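Local coordinates for protein NADH dehydrogenase, putative (Plasmodium falciparum, PDB 5JWC) that probably oxidises NADH and passes the electrons through its bound FAD to ubiquinone, as a single-polypeptide type II dehydrogenase of the malaria parasite, at residues K166-I171 with L189-V194. Sequence-based numbering, arbitrary orientation.
Sequences KKFLDI and LHVAVV
Phe168 by its ring and Ile171 by its CG2 methyl, one turn apart on helix 158-174, pack against Val191 of strand 190-194 and Leu189, the loop residue just before that strand. The strand belongs to the parallel sheet of the second Rossmann-type dinucleotide-binding unit, which probably serves NADH, as in related two-dinucleotide flavoproteins. Ile171 and Leu189 meet methyl to methyl, CG2 of the isoleucine lying 3.6 Å from CD2 of the leucine, while the two side chains run past each other in opposite directions. Ile171 reaches the leucine with the branch anti to its backbone N, while CG1 lies beside that N. Phe168 crosses Val191 at about a right angle: its CD1 comes to 3.9 Å from Val191 CG2, and CE1 of the same ring is 4.0 Å from that methyl, so one carbon of the valine sits against one C-C bond of the ring, at an oblique approach. The ring gets there because CG of Phe168 is anti to the backbone N (chi1 -180°), which carries its end closer to the strand than its CB direction suggests. All four residues are buried, and the contact is purely apolar. Helix 198-218 meets the phenyl group too: Phe207 packs edge-to-face with it, and Phe210 and Ile211 touch it, as does Leu292 of the neighbouring strand 292-295. Backbone bonds from Val191 to Ser227 and Ser229, and from Ala192 to Leu292, hold strand 190-194 between its two neighbours in the sheet. On the part of the helix turned from the strand, Lys166 forms an intrahelical salt bridge one turn along, its NZ 3.2 Å from OD2 of Asp170, with both carboxylate oxygens accepting weak hydrogen bonds from that nitrogen.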
loop_
_atom_site.group_PDB
_atom_site.type_symbol
_atom_site.label_atom_id
_atom_site.label_comp_id
_atom_site.label_asym_id
_atom_site.label_seq_id
_atom_site.Cartn_x
_atom_site.Cartn_y
_atom_site.Cartn_z
ATOM N N LYS A 166 4.782 -4.877 8.003
ATOM C CA LYS A 166 4.588 -6.169 7.348
ATOM C C LYS A 166 5.342 -7.309 8.077
ATOM O O LYS A 166 4.807 -8.413 8.230
ATOM C CB LYS A 166 5.015 -6.103 5.878
ATOM C CG LYS A 166 4.991 -7.482 5.184
ATOM C CD LYS A 166 5.151 -7.378 3.674
ATOM C CE LYS A 166 5.131 -8.772 3.002
ATOM N NZ LYS A 166 4.266 -9.768 3.688
ATOM N N LYS A 167 6.572 -7.037 8.526
ATOM C CA LYS A 167 7.352 -8.049 9.219
ATOM C C LYS A 167 6.645 -8.477 10.501
ATOM O O LYS A 167 6.517 -9.660 10.775
ATOM C CB LYS A 167 8.769 -7.556 9.532
ATOM C CG LYS A 167 9.596 -8.560 10.386
ATOM C CD LYS A 167 9.918 -9.830 9.606
ATOM C CE LYS A 167 10.918 -10.705 10.371
ATOM N NZ LYS A 167 11.244 -11.930 9.599
ATOM N N PHE A 168 6.174 -7.512 11.272
ATOM C CA PHE A 168 5.458 -7.826 12.494
ATOM C C PHE A 168 4.208 -8.683 12.198
ATOM O O PHE A 168 3.935 -9.655 12.892
ATOM C CB PHE A 168 5.064 -6.551 13.231
ATOM C CG PHE A 168 4.325 -6.812 14.503
ATOM C CD1 PHE A 168 4.973 -7.407 15.580
ATOM C CD2 PHE A 168 2.979 -6.484 14.628
ATOM C CE1 PHE A 168 4.297 -7.668 16.764
ATOM C CE2 PHE A 168 2.298 -6.745 15.815
ATOM C CZ PHE A 168 2.959 -7.331 16.880
ATOM N N LEU A 169 3.468 -8.319 11.156
ATOM C CA LEU A 169 2.287 -9.083 10.784
ATOM C C LEU A 169 2.671 -10.494 10.330
ATOM O O LEU A 169 1.962 -11.444 10.649
ATOM C CB LEU A 169 1.484 -8.350 9.694
ATOM C CG LEU A 169 0.923 -7.005 10.183
ATOM C CD1 LEU A 169 0.171 -6.233 9.092
ATOM C CD2 LEU A 169 0.023 -7.203 11.417
ATOM N N ASP A 170 3.774 -10.630 9.594
ATOM C CA ASP A 170 4.229 -11.943 9.133
ATOM C C ASP A 170 4.559 -12.849 10.326
ATOM O O ASP A 170 4.310 -14.053 10.287
ATOM C CB ASP A 170 5.487 -11.832 8.251
ATOM C CG ASP A 170 5.204 -11.308 6.858
ATOM O OD1 ASP A 170 6.169 -10.823 6.228
ATOM O OD2 ASP A 170 4.040 -11.369 6.407
ATOM N N ILE A 171 5.167 -12.271 11.357
ATOM C CA ILE A 171 5.605 -13.048 12.514
ATOM C C ILE A 171 4.400 -13.564 13.272
ATOM O O ILE A 171 4.404 -14.703 13.736
ATOM C CB ILE A 171 6.507 -12.229 13.481
ATOM C CG1 ILE A 171 7.860 -11.925 12.835
ATOM C CG2 ILE A 171 6.744 -13.011 14.790
ATOM C CD1 ILE A 171 8.634 -10.799 13.542
ATOM N N LEU A 189 8.431 -13.463 18.991
ATOM C CA LEU A 189 7.483 -12.380 19.234
ATOM C C LEU A 189 8.081 -11.301 20.140
ATOM O O LEU A 189 7.365 -10.529 20.770
ATOM C CB LEU A 189 6.190 -12.952 19.828
ATOM C CG LEU A 189 5.460 -13.871 18.845
ATOM C CD1 LEU A 189 4.440 -14.764 19.550
ATOM C CD2 LEU A 189 4.754 -13.002 17.816
ATOM N N HIS A 190 9.404 -11.235 20.195
ATOM C CA HIS A 190 10.030 -10.165 20.947
ATOM C C HIS A 190 10.422 -9.038 19.997
ATOM O O HIS A 190 11.244 -9.220 19.116
ATOM C CB HIS A 190 11.260 -10.668 21.719
ATOM C CG HIS A 190 12.010 -9.569 22.401
ATOM N ND1 HIS A 190 13.383 -9.434 22.306
ATOM C CD2 HIS A 190 11.583 -8.521 23.146
ATOM C CE1 HIS A 190 13.763 -8.364 22.996
ATOM N NE2 HIS A 190 12.690 -7.798 23.509
ATOM N N VAL A 191 9.806 -7.880 20.175
ATOM C CA VAL A 191 10.133 -6.726 19.347
ATOM C C VAL A 191 11.061 -5.839 20.165
ATOM O O VAL A 191 10.785 -5.544 21.330
ATOM C CB VAL A 191 8.878 -5.942 18.915
ATOM C CG1 VAL A 191 9.277 -4.739 18.049
ATOM C CG2 VAL A 191 7.911 -6.866 18.151
ATOM N N ALA A 192 12.177 -5.466 19.564
ATOM C CA ALA A 192 13.172 -4.626 20.202
ATOM C C ALA A 192 13.334 -3.358 19.405
ATOM O O ALA A 192 13.526 -3.411 18.182
ATOM C CB ALA A 192 14.506 -5.355 20.306
ATOM N N VAL A 193 13.249 -2.222 20.092
ATOM C CA VAL A 193 13.375 -0.936 19.450
ATOM C C VAL A 193 14.609 -0.249 20.024
ATOM O O VAL A 193 14.720 -0.057 21.236
ATOM C CB VAL A 193 12.122 -0.067 19.664
ATOM C CG1 VAL A 193 12.342 1.332 19.094
ATOM C CG2 VAL A 193 10.875 -0.753 19.053
ATOM N N VAL A 194 15.538 0.108 19.149
ATOM C CA VAL A 194 16.796 0.690 19.588
ATOM C C VAL A 194 16.789 2.204 19.444
ATOM O O VAL A 194 16.786 2.736 18.334
ATOM C CB VAL A 194 17.961 0.117 18.788
ATOM C CG1 VAL A 194 19.293 0.681 19.303
ATOM C CG2 VAL A 194 17.935 -1.399 18.878
#